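Local coordinates for protection of telomeres protein 1 (Schizosaccharomyces pombe, PDB 7CUI), which binds the single-stranded G-rich telomeric overhang, protects its 3' end and regulates telomerase and telomere length, this chain being its C-terminal part, at residues Ile166-Tyr171 with Lys189-Phe194; Trp80-Leu85 with Ser101-Leu106; Lys30-Ser35 with Arg49-Arg54; Val58-Lys63 with Asn137-Ile142. All coordinates share one frame; numbering follows the deposited sequence.

Interaction 1 of 4, residues Ile166-Tyr171 with Lys189-Phe194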
# COMPACT_ATOMS: atom_id res chain seq x y z
N ILE A 166 -4.99 9.46 0.64
CA ILE A 166 -4.44 8.33 1.39
C ILE A 166 -3.81 8.87 2.67
O ILE A 166 -3.16 9.92 2.64
CB ILE A 166 -3.42 7.56 0.52
CG1 ILE A 166 -2.93 6.27 1.16
CG2 ILE A 166 -2.25 8.45 0.13
CD1 ILE A 166 -4.03 5.29 1.47
N TYR A 167 -4.02 8.16 3.79
CA TYR A 167 -3.30 8.46 5.02
C TYR A 167 -2.17 7.46 5.18
O TYR A 167 -2.36 6.26 4.96
CB TYR A 167 -4.19 8.33 6.25
CG TYR A 167 -5.45 9.16 6.28
CD1 TYR A 167 -5.58 10.32 5.54
CD2 TYR A 167 -6.51 8.80 7.11
CE1 TYR A 167 -6.73 11.09 5.59
CE2 TYR A 167 -7.67 9.55 7.17
CZ TYR A 167 -7.78 10.70 6.41
OH TYR A 167 -8.92 11.45 6.46
N VAL A 168 -0.99 7.95 5.57
CA VAL A 168 0.15 7.07 5.83
C VAL A 168 0.70 7.36 7.22
O VAL A 168 0.74 8.52 7.65
CB VAL A 168 1.24 7.18 4.75
CG1 VAL A 168 0.72 6.86 3.36
CG2 VAL A 168 1.95 8.53 4.76
N LYS A 169 1.10 6.30 7.92
CA LYS A 169 1.84 6.43 9.16
C LYS A 169 3.29 6.05 8.92
O LYS A 169 3.58 4.96 8.43
CB LYS A 169 1.17 5.66 10.31
CG LYS A 169 0.78 4.21 10.02
CD LYS A 169 -0.15 3.65 11.07
CE LYS A 169 -0.82 2.37 10.63
NZ LYS A 169 -1.81 1.89 11.63
N GLU A 170 4.19 6.99 9.23
CA GLU A 170 5.62 6.84 9.05
C GLU A 170 6.22 6.30 10.34
O GLU A 170 5.85 6.76 11.43
CB GLU A 170 6.21 8.21 8.72
CG GLU A 170 7.66 8.19 8.26
CD GLU A 170 8.13 9.54 7.74
OE1 GLU A 170 7.43 10.54 7.97
OE2 GLU A 170 9.19 9.59 7.10
N TYR A 171 7.14 5.35 10.22
CA TYR A 171 7.70 4.65 11.37
C TYR A 171 8.99 3.95 10.97
O TYR A 171 9.29 3.83 9.78
CB TYR A 171 6.70 3.62 11.91
CG TYR A 171 6.46 2.46 10.98
CD1 TYR A 171 5.61 2.59 9.88
CD2 TYR A 171 7.08 1.24 11.17
CE1 TYR A 171 5.40 1.54 9.01
CE2 TYR A 171 6.87 0.17 10.31
CZ TYR A 171 6.02 0.32 9.23
OH TYR A 171 5.80 -0.72 8.38
N LYS A 189 13.17 3.99 7.24
CA LYS A 189 11.78 4.35 7.46
C LYS A 189 10.88 3.53 6.55
O LYS A 189 11.26 3.19 5.43
CB LYS A 189 11.57 5.86 7.27
CG LYS A 189 12.13 6.74 8.38
CD LYS A 189 11.83 8.21 8.18
CE LYS A 189 11.96 9.04 9.44
NZ LYS A 189 10.81 8.84 10.36
N ARG A 190 9.69 3.20 7.06
CA ARG A 190 8.63 2.55 6.30
C ARG A 190 7.36 3.40 6.42
O ARG A 190 7.19 4.13 7.40
CB ARG A 190 8.36 1.14 6.86
CG ARG A 190 9.01 -0.00 6.09
CD ARG A 190 10.44 0.25 5.68
NE ARG A 190 11.14 -0.93 5.18
CZ ARG A 190 12.43 -0.96 4.88
NH1 ARG A 190 13.17 0.12 5.02
NH2 ARG A 190 12.98 -2.08 4.44
N TRP A 191 6.48 3.28 5.42
CA TRP A 191 5.18 3.94 5.45
C TRP A 191 4.07 2.91 5.36
O TRP A 191 4.16 1.95 4.59
CB TRP A 191 5.06 4.96 4.32
CG TRP A 191 6.02 6.10 4.45
CD1 TRP A 191 5.80 7.31 5.02
CD2 TRP A 191 7.39 6.11 4.00
NE1 TRP A 191 6.93 8.08 4.97
CE2 TRP A 191 7.92 7.37 4.34
CE3 TRP A 191 8.21 5.18 3.35
CZ2 TRP A 191 9.24 7.72 4.05
CZ3 TRP A 191 9.52 5.53 3.07
CH2 TRP A 191 10.02 6.78 3.41
N ARG A 192 3.00 3.14 6.12
CA ARG A 192 1.88 2.22 6.19
C ARG A 192 0.57 2.96 5.95
O ARG A 192 0.26 3.92 6.66
CB ARG A 192 1.89 1.53 7.56
CG ARG A 192 2.51 0.15 7.55
CD ARG A 192 1.45 -0.87 7.91
NE ARG A 192 1.68 -1.43 9.23
CZ ARG A 192 0.72 -1.78 10.09
NH1 ARG A 192 -0.56 -1.62 9.78
NH2 ARG A 192 1.05 -2.30 11.26
N GLY A 193 -0.19 2.51 4.95
CA GLY A 193 -1.51 3.06 4.69
C GLY A 193 -2.49 2.74 5.81
O GLY A 193 -2.33 1.73 6.50
N PHE A 194 -3.49 3.61 5.99
CA PHE A 194 -4.56 3.37 6.95
C PHE A 194 -5.70 4.36 6.71
O PHE A 194 -5.55 5.34 5.98
CB PHE A 194 -4.04 3.50 8.38
CG PHE A 194 -3.77 4.91 8.83
CD1 PHE A 194 -2.57 5.53 8.53
CD2 PHE A 194 -4.73 5.63 9.54
CE1 PHE A 194 -2.32 6.83 8.93
CE2 PHE A 194 -4.48 6.93 9.94
CZ PHE A 194 -3.28 7.53 9.64

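Interaction 2 of 4, residues Trp80-Leu85 with Ser101-Leu106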
# COMPACT_ATOMS: atom_id res chain seq x y z
N TRP A 80 -3.08 -10.14 5.31
CA TRP A 80 -2.84 -9.26 4.18
C TRP A 80 -1.47 -8.61 4.33
O TRP A 80 -1.13 -8.11 5.40
CB TRP A 80 -3.91 -8.16 4.09
CG TRP A 80 -5.31 -8.63 3.81
CD1 TRP A 80 -6.41 -8.40 4.57
CD2 TRP A 80 -5.75 -9.39 2.67
NE1 TRP A 80 -7.51 -8.98 4.00
CE2 TRP A 80 -7.14 -9.59 2.83
CE3 TRP A 80 -5.12 -9.92 1.54
CZ2 TRP A 80 -7.91 -10.29 1.89
CZ3 TRP A 80 -5.87 -10.62 0.62
CH2 TRP A 80 -7.25 -10.80 0.80
N MSE A 81 -0.70 -8.63 3.24
CA MSE A 81 0.52 -7.85 3.18
C MSE A 81 0.89 -7.60 1.72
O MSE A 81 1.23 -8.52 0.97
CB MSE A 81 1.65 -8.54 3.95
CG MSE A 81 2.90 -7.70 4.01
SE MSE A 81 4.42 -8.78 4.60
CE MSE A 81 5.01 -9.98 3.16
N PHE A 82 0.81 -6.32 1.33
CA PHE A 82 1.20 -5.87 0.00
C PHE A 82 1.57 -4.39 0.07
O PHE A 82 1.28 -3.72 1.07
CB PHE A 82 0.10 -6.16 -1.02
CG PHE A 82 -1.26 -5.60 -0.68
CD1 PHE A 82 -2.17 -6.35 0.04
CD2 PHE A 82 -1.63 -4.32 -1.09
CE1 PHE A 82 -3.43 -5.84 0.34
CE2 PHE A 82 -2.89 -3.82 -0.79
CZ PHE A 82 -3.79 -4.58 -0.07
N ALA A 83 2.20 -3.89 -0.99
CA ALA A 83 2.62 -2.50 -1.03
C ALA A 83 2.18 -1.86 -2.35
O ALA A 83 2.28 -2.48 -3.41
CB ALA A 83 4.12 -2.41 -0.85
N LEU A 84 1.70 -0.62 -2.26
CA LEU A 84 1.38 0.17 -3.43
C LEU A 84 2.45 1.25 -3.58
O LEU A 84 2.69 2.00 -2.64
CB LEU A 84 0.01 0.83 -3.22
CG LEU A 84 -1.15 -0.10 -2.89
CD1 LEU A 84 -2.44 0.71 -2.79
CD2 LEU A 84 -1.29 -1.18 -3.95
N LEU A 85 3.08 1.31 -4.76
CA LEU A 85 3.94 2.44 -5.07
C LEU A 85 3.07 3.59 -5.56
O LEU A 85 2.46 3.50 -6.62
CB LEU A 85 4.97 2.03 -6.14
CG LEU A 85 6.08 3.05 -6.39
CD1 LEU A 85 6.93 3.26 -5.15
CD2 LEU A 85 6.94 2.64 -7.57
N SER A 101 -5.03 -5.39 9.38
CA SER A 101 -6.31 -4.72 9.56
C SER A 101 -6.44 -3.47 8.68
O SER A 101 -7.56 -3.10 8.31
CB SER A 101 -6.58 -4.41 11.01
OG SER A 101 -5.48 -3.71 11.58
N ASP A 102 -5.31 -2.84 8.34
CA ASP A 102 -5.33 -1.67 7.48
C ASP A 102 -5.64 -2.08 6.04
O ASP A 102 -6.36 -1.37 5.33
CB ASP A 102 -4.03 -0.87 7.60
CG ASP A 102 -3.90 -0.10 8.91
OD1 ASP A 102 -4.90 0.51 9.34
OD2 ASP A 102 -2.79 -0.11 9.48
N ALA A 103 -5.11 -3.24 5.63
CA ALA A 103 -5.38 -3.80 4.32
C ALA A 103 -6.83 -4.27 4.24
O ALA A 103 -7.46 -4.13 3.20
CB ALA A 103 -4.41 -4.91 4.01
N ALA A 104 -7.34 -4.82 5.35
CA ALA A 104 -8.74 -5.20 5.44
C ALA A 104 -9.64 -3.97 5.31
O ALA A 104 -10.68 -4.04 4.68
CB ALA A 104 -9.00 -5.97 6.71
N GLU A 105 -9.21 -2.86 5.93
CA GLU A 105 -9.91 -1.59 5.86
C GLU A 105 -10.03 -1.14 4.40
O GLU A 105 -11.11 -0.78 3.95
CB GLU A 105 -9.19 -0.54 6.72
CG GLU A 105 -9.80 0.85 6.65
CD GLU A 105 -10.87 1.14 7.67
OE1 GLU A 105 -11.11 2.33 7.94
OE2 GLU A 105 -11.47 0.18 8.19
N LEU A 106 -8.91 -1.17 3.67
CA LEU A 106 -8.88 -0.77 2.27
C LEU A 106 -9.79 -1.68 1.45
O LEU A 106 -10.66 -1.19 0.74
CB LEU A 106 -7.43 -0.81 1.76
CG LEU A 106 -7.22 -0.35 0.31
CD1 LEU A 106 -7.18 1.18 0.22
CD2 LEU A 106 -5.94 -0.94 -0.27

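Interaction 3 of 4, residues Lys30-Ser35 with Arg49-Arg54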
# COMPACT_ATOMS: atom_id res chain seq x y z
N LYS A 30 -3.78 17.48 7.33
CA LYS A 30 -3.89 18.28 6.12
C LYS A 30 -2.97 17.74 5.03
O LYS A 30 -2.06 16.96 5.30
CB LYS A 30 -3.64 19.77 6.41
CG LYS A 30 -4.89 20.64 6.34
CD LYS A 30 -4.61 22.13 6.42
CE LYS A 30 -4.59 22.67 7.84
NZ LYS A 30 -5.95 22.70 8.44
N LEU A 31 -3.24 18.18 3.79
CA LEU A 31 -2.63 17.64 2.59
C LEU A 31 -1.22 18.19 2.40
O LEU A 31 -1.03 19.40 2.33
CB LEU A 31 -3.54 18.00 1.41
CG LEU A 31 -3.09 17.56 0.02
CD1 LEU A 31 -2.97 16.05 -0.06
CD2 LEU A 31 -4.04 18.07 -1.06
N THR A 32 -0.23 17.28 2.33
CA THR A 32 1.15 17.60 1.99
C THR A 32 1.57 16.77 0.77
O THR A 32 0.72 16.18 0.11
CB THR A 32 2.11 17.43 3.17
OG1 THR A 32 2.12 16.06 3.56
CG2 THR A 32 1.78 18.32 4.36
N THR A 33 2.87 16.74 0.46
CA THR A 33 3.36 16.04 -0.72
C THR A 33 4.46 15.05 -0.35
O THR A 33 5.05 15.14 0.72
CB THR A 33 3.94 16.99 -1.78
OG1 THR A 33 5.13 17.56 -1.24
CG2 THR A 33 2.97 18.06 -2.24
N ILE A 34 4.74 14.12 -1.28
CA ILE A 34 5.76 13.10 -1.12
C ILE A 34 7.14 13.76 -1.15
O ILE A 34 8.07 13.27 -0.51
CB ILE A 34 5.61 11.99 -2.18
CG1 ILE A 34 4.29 11.22 -2.00
CG2 ILE A 34 6.80 11.05 -2.16
CD1 ILE A 34 3.94 10.29 -3.14
N SER A 35 7.25 14.88 -1.88
CA SER A 35 8.50 15.63 -1.94
C SER A 35 8.85 16.15 -0.55
O SER A 35 10.00 16.05 -0.13
CB SER A 35 8.43 16.73 -2.95
OG SER A 35 9.73 17.17 -3.31
N ARG A 49 5.49 9.96 12.24
CA ARG A 49 4.72 11.03 11.63
C ARG A 49 3.45 10.46 11.00
O ARG A 49 3.34 9.25 10.81
CB ARG A 49 5.57 11.77 10.58
CG ARG A 49 6.79 12.49 11.14
CD ARG A 49 7.37 13.50 10.17
NE ARG A 49 8.18 12.91 9.11
CZ ARG A 49 8.58 13.55 8.01
NH1 ARG A 49 8.22 14.81 7.80
NH2 ARG A 49 9.31 12.92 7.11
N LYS A 50 2.51 11.34 10.67
CA LYS A 50 1.20 10.96 10.15
C LYS A 50 0.81 11.97 9.08
O LYS A 50 0.55 13.13 9.40
CB LYS A 50 0.21 10.98 11.32
CG LYS A 50 -0.76 9.82 11.44
CD LYS A 50 -1.29 9.67 12.87
CE LYS A 50 -2.12 8.43 13.12
NZ LYS A 50 -3.57 8.74 13.19
N HIS A 51 0.81 11.54 7.81
CA HIS A 51 0.63 12.45 6.68
C HIS A 51 -0.62 12.10 5.87
O HIS A 51 -1.19 11.02 6.02
CB HIS A 51 1.83 12.43 5.73
CG HIS A 51 3.17 12.43 6.39
ND1 HIS A 51 3.81 13.59 6.79
CD2 HIS A 51 4.01 11.41 6.68
CE1 HIS A 51 4.97 13.29 7.32
NE2 HIS A 51 5.12 11.96 7.26
N ARG A 52 -1.01 13.02 4.99
CA ARG A 52 -2.15 12.87 4.09
C ARG A 52 -1.71 13.24 2.68
O ARG A 52 -1.06 14.27 2.49
CB ARG A 52 -3.27 13.82 4.53
CG ARG A 52 -4.62 13.55 3.88
CD ARG A 52 -5.67 14.43 4.52
NE ARG A 52 -6.25 15.37 3.58
CZ ARG A 52 -7.44 15.22 3.01
NH1 ARG A 52 -8.17 14.16 3.30
NH2 ARG A 52 -7.88 16.13 2.16
N LEU A 53 -2.05 12.40 1.70
CA LEU A 53 -1.59 12.62 0.34
C LEU A 53 -2.73 12.42 -0.65
O LEU A 53 -3.64 11.63 -0.41
CB LEU A 53 -0.46 11.63 0.02
CG LEU A 53 0.68 11.57 1.03
CD1 LEU A 53 0.52 10.36 1.93
CD2 LEU A 53 2.02 11.50 0.32
N ARG A 54 -2.67 13.17 -1.76
CA ARG A 54 -3.54 12.95 -2.90
C ARG A 54 -2.71 12.28 -3.99
O ARG A 54 -1.73 12.86 -4.47
CB ARG A 54 -4.16 14.26 -3.40
CG ARG A 54 -5.34 14.06 -4.34
CD ARG A 54 -6.07 15.33 -4.70
NE ARG A 54 -6.44 16.10 -3.52
CZ ARG A 54 -7.69 16.35 -3.13
NH1 ARG A 54 -8.71 15.90 -3.84
NH2 ARG A 54 -7.91 17.06 -2.04

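Interaction 4 of 4, residues Val58-Lys63 with Asn137-Ile142. With SO4 (sulfate ion), chain E.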
# COMPACT_ATOMS: atom_id res chain seq x y z
N VAL A 58 1.02 3.57 -9.03
CA VAL A 58 1.94 3.55 -10.16
C VAL A 58 2.60 2.18 -10.29
O VAL A 58 3.08 1.82 -11.36
CB VAL A 58 2.93 4.72 -10.03
CG1 VAL A 58 4.35 4.38 -10.51
CG2 VAL A 58 2.39 5.97 -10.71
N ASP A 59 2.59 1.40 -9.20
CA ASP A 59 3.16 0.06 -9.15
C ASP A 59 2.69 -0.62 -7.87
O ASP A 59 2.11 0.04 -7.00
CB ASP A 59 4.69 0.12 -9.25
CG ASP A 59 5.35 -1.17 -9.71
OD1 ASP A 59 4.65 -2.20 -9.75
OD2 ASP A 59 6.54 -1.14 -10.04
N PHE A 60 2.92 -1.94 -7.75
CA PHE A 60 2.60 -2.66 -6.53
C PHE A 60 3.45 -3.92 -6.38
O PHE A 60 4.04 -4.40 -7.35
CB PHE A 60 1.10 -2.99 -6.46
CG PHE A 60 0.60 -3.90 -7.56
CD1 PHE A 60 0.85 -5.27 -7.52
CD2 PHE A 60 -0.13 -3.39 -8.62
CE1 PHE A 60 0.38 -6.10 -8.52
CE2 PHE A 60 -0.60 -4.22 -9.62
CZ PHE A 60 -0.34 -5.58 -9.58
N TRP A 61 3.48 -4.45 -5.15
CA TRP A 61 4.23 -5.64 -4.77
C TRP A 61 3.42 -6.46 -3.77
O TRP A 61 2.82 -5.89 -2.85
CB TRP A 61 5.60 -5.26 -4.20
CG TRP A 61 6.60 -6.35 -4.38
CD1 TRP A 61 7.41 -6.54 -5.46
CD2 TRP A 61 6.85 -7.46 -3.49
NE1 TRP A 61 8.17 -7.67 -5.30
CE2 TRP A 61 7.85 -8.26 -4.11
CE3 TRP A 61 6.33 -7.86 -2.25
CZ2 TRP A 61 8.34 -9.42 -3.52
CZ3 TRP A 61 6.82 -9.01 -1.67
CH2 TRP A 61 7.81 -9.78 -2.29
N PRO A 62 3.37 -7.81 -3.88
CA PRO A 62 4.01 -8.56 -4.97
C PRO A 62 3.22 -8.52 -6.28
O PRO A 62 2.10 -8.00 -6.33
CB PRO A 62 4.11 -9.99 -4.40
CG PRO A 62 3.00 -10.11 -3.38
CD PRO A 62 2.68 -8.70 -2.92
N LYS A 63 3.81 -9.08 -7.33
CA LYS A 63 3.24 -8.96 -8.66
C LYS A 63 2.02 -9.87 -8.84
O LYS A 63 1.12 -9.53 -9.60
CB LYS A 63 4.30 -9.21 -9.73
CG LYS A 63 5.46 -8.23 -9.71
CD LYS A 63 5.03 -6.78 -9.87
CE LYS A 63 6.22 -5.85 -9.94
NZ LYS A 63 5.97 -4.61 -9.18
N ASN A 137 -6.49 -0.25 -14.81
CA ASN A 137 -5.94 -1.30 -15.66
C ASN A 137 -4.46 -1.57 -15.37
O ASN A 137 -3.80 -2.23 -16.17
CB ASN A 137 -6.13 -1.02 -17.15
CG ASN A 137 -7.59 -0.87 -17.54
OD1 ASN A 137 -8.10 0.25 -17.60
ND2 ASN A 137 -8.27 -1.98 -17.77
N LEU A 138 -3.96 -1.09 -14.22
CA LEU A 138 -2.56 -1.23 -13.86
C LEU A 138 -2.14 -2.71 -13.79
O LEU A 138 -1.11 -3.08 -14.35
CB LEU A 138 -2.32 -0.52 -12.53
CG LEU A 138 -0.97 0.18 -12.32
CD1 LEU A 138 -0.37 -0.24 -10.99
CD2 LEU A 138 0.01 -0.04 -13.46
N GLU A 139 -2.93 -3.53 -13.09
CA GLU A 139 -2.57 -4.92 -12.85
C GLU A 139 -2.52 -5.67 -14.17
O GLU A 139 -1.59 -6.46 -14.41
CB GLU A 139 -3.55 -5.56 -11.85
CG GLU A 139 -3.19 -6.98 -11.45
CD GLU A 139 -3.69 -8.11 -12.33
OE1 GLU A 139 -4.64 -7.88 -13.13
OE2 GLU A 139 -3.13 -9.23 -12.23
N GLU A 140 -3.52 -5.41 -15.03
CA GLU A 140 -3.66 -6.04 -16.33
C GLU A 140 -2.41 -5.78 -17.16
O GLU A 140 -1.89 -6.68 -17.82
CB GLU A 140 -4.85 -5.46 -17.08
CG GLU A 140 -6.17 -6.09 -16.69
CD GLU A 140 -7.42 -5.42 -17.25
OE1 GLU A 140 -7.29 -4.55 -18.16
OE2 GLU A 140 -8.53 -5.76 -16.78
N ARG A 141 -1.95 -4.52 -17.11
CA ARG A 141 -0.83 -4.06 -17.92
C ARG A 141 0.47 -4.60 -17.34
O ARG A 141 1.37 -4.98 -18.09
CB ARG A 141 -0.82 -2.53 -17.98
CG ARG A 141 -1.71 -1.92 -19.06
CD ARG A 141 -1.93 -2.64 -20.38
NE ARG A 141 -0.86 -2.50 -21.37
CZ ARG A 141 -0.81 -3.12 -22.57
NH1 ARG A 141 0.19 -2.82 -23.44
NH2 ARG A 141 -1.75 -3.99 -22.90
N ILE A 142 0.56 -4.64 -16.01
CA ILE A 142 1.74 -5.17 -15.36
C ILE A 142 1.90 -6.65 -15.74
O ILE A 142 3.00 -7.07 -16.09
CB ILE A 142 1.71 -4.94 -13.83
CG1 ILE A 142 2.13 -3.50 -13.49
CG2 ILE A 142 2.57 -5.96 -13.10
CD1 ILE A 142 2.04 -3.15 -12.03
S SO4 E . 0.93 -2.57 -26.62
O1 SO4 E . 2.25 -2.96 -26.17
O2 SO4 E . 0.04 -3.70 -26.49
O3 SO4 E . 0.45 -1.48 -25.81
O4 SO4 E . 0.99 -2.16 -27.99

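Interaction 1 of 4, residues Ile166-Tyr171 with Lys189-Phe194
Strand 166-171 and strand 190-194 run antiparallel, their axes 145° apart, in a register that sets K169 against R192 and Y171 against R190 as hydrogen-bonded pairs; K169 N reaches R192 O at 2.8 Å, and R190 N gives Y171 O an equally short bond, 2.8 Å. E170/W191, between them, and V168/G193, beyond K169/R192, are non-hydrogen-bonded pairs. On the face shared by Y167, K169 and Y171, F194 has CG lodged between its backbone N and carbonyl carbon (chi1 74°), which swings its ring back across the neighbouring strand; Y167 CB then lies over the ring, 3.7 Å from the F194 centroid, a CH-pi contact. K169 and R192 lie side by side, pointing the same way, and share one mate, D102, so a single carboxylate answers both cations. Strand 49-73 pairs with 77-87 and 163-171, 77-87 with 93-99, and 190-198 with 163-171 and, in parallel, 93-99, a closed order consistent with an OB-fold barrel. R190 CB sits over one face of the Y171 ring, 3.9 Å from its centroid, while Y171 OH bonds to the backbone of another protein's chain. A leucine in place of Y171 would probably leave that backbone group without its hydroxyl partner and R190 without the ring it packs on. On the other face E170 lies alongside W191, its CD 3.4 Å from W191 NE1, with carboxylate and indole planes 33° apart. E170 OE1 is gripped by R49 and H51, whereas E170 OE2 reaches K189 NZ across the contact in a long salt bridge of 3.7 Å.

Interaction 2 of 4, residues Trp80-Leu85 with Ser101-Leu106
W80 sets its CB, and obliquely its indole, against the helix at A103, the two CB atoms of W80 and A103 being nearest neighbours across the contact. CG stands anti to the carbonyl carbon and beside the backbone N (chi1 -65°), which brings CD1 of the indole to A104; W80 CD1 comes 3.8 Å from A104 N and 4.1 Å from A104 CB. The small methyl groups of A103 and A104 are consistent with the close approach of strand and helix: the short axes come to 7.6 Å while their directions differ by 76°. F82, two residues on, reaches the same helix with the far end of its ring. Its CE1 lies 3.9 Å from A103 CB, and L106 CD2 approaches the ring at its edge, 4.2 Å from F82 CE2. A103 CB therefore touches both aromatic side chains, and L106, one turn later, extends the apolar strip beyond it. All cross-segment contacts are van der Waals in kind; within the helix the backbone is tied by L106 N to D102 O at 3.0 Å. Such a helix after the third strand, packed against the barrel, fits the OB topology of this domain. The indole of W80 is covered further by I112, P114 and L117, while the F82 ring stacks on F68. Strand 80-85 bonds on one edge to strand 93-99 and on the other to strand 49-73, and L106 also touches T196 and I198 of strand 190-198, so the helix lies against several barrel strands.

Interaction 3 of 4, residues Lys30-Ser35 with Arg49-Arg54
L31 and R54 meet at about a right angle: the leucine carries CG anti to its backbone N (chi1 179°) and sends one methyl to the strand backbone and the other to the R54 guanidinium. L31 CD1 rests on the backbone, 3.4 Å from R54 N and 3.6 Å from R52 O, while L31 CD2 stands at the edge of the R54 guanidinium, in its plane and 4.0 Å from NE. I34 and L53 also cross nearly perpendicularly, I34 CG1 lying against L53 CD2 where the first turn of helix 34-38 begins. L53 has its CB directed away from the loop, and its branched end turns back to make this contact. Between the two leucine sites the chains are pinned by a backbone bond, T32 N to R52 O at 3.1 Å, close to straight with 167° at the hydrogen. On the K30 side, R52 packs its CB 3.5 Å from K30 O, and its guanidinium turns an edge to the peptide between K30 and L31. T33 takes the N-cap position of the helix, its hydroxyl bonded to T36 OG1. The contact thus lays the loop before helix 34-38 over the start of strand 49-73, where L53 also packs on I166, V168 and I37. One backbone bond, one apolar pair and carbon-to-backbone packing carry the contact, with no strong charge pair across it; the ion pairs of R52 and R54 with D165 are long and weak.

Interaction 4 of 4, residues Val58-Lys63 with Asn137-Ile142
F60 lays its ring against three residues of helix 138-142: L138 CD1 lies 3.9 Å from F60 CD2, I142 CD1 3.7 Å from F60 CE2, and E139 CG 3.7 Å from F60 CZ, with E139 CA in the ring plane at its edge. L138 CD1 also covers the backbone at V58 and D59, and I142 CD1 touches D59 OD1 at 3.6 Å. That oxygen is fixed in turn by two donors: K63 NZ salt-bridges it at 2.8 Å on its syn side, F60 N bonds to it on the anti side, and both come from the same face of the carboxylate plane. K63 NZ donates to F60 O as well, folding the lysine back over the strand's end. Replacing D59 by an alanine is likely to leave the K63 ammonium without its counter-charge and F60 N without a side-chain acceptor. V58 and D59 both face L85 of strand 77-87 in a classic beta bulge. Beyond the contact, R141 bonds to D158 and to a sulfate ion probably from the crystallisation liquor. F60 stacks on W135 and packs on L84 of strand 77-87, while helix 155-158 covers L138 and I142 through A155.

Interactions 1, 2 and 4 are buried, whereas interaction 3 is only partly so and lies at the edge of the fold. Strand 49-73 serves interactions 3 and 4, whose centres lie about 23 Å apart, and it flanks strand 163-171 of interaction 1 and strand 77-87 of interaction 2. Interaction 1 is sheet pairing with charged side chains on one face near another protein's chain; interactions 2 and 4 are strand-helix packing, the former purely apolar, the latter backed by an ion pair within its strand segment. D102 joins interactions 1 and 2, and L85 joins interactions 2 and 4 through backbone bonds to V58 and D59.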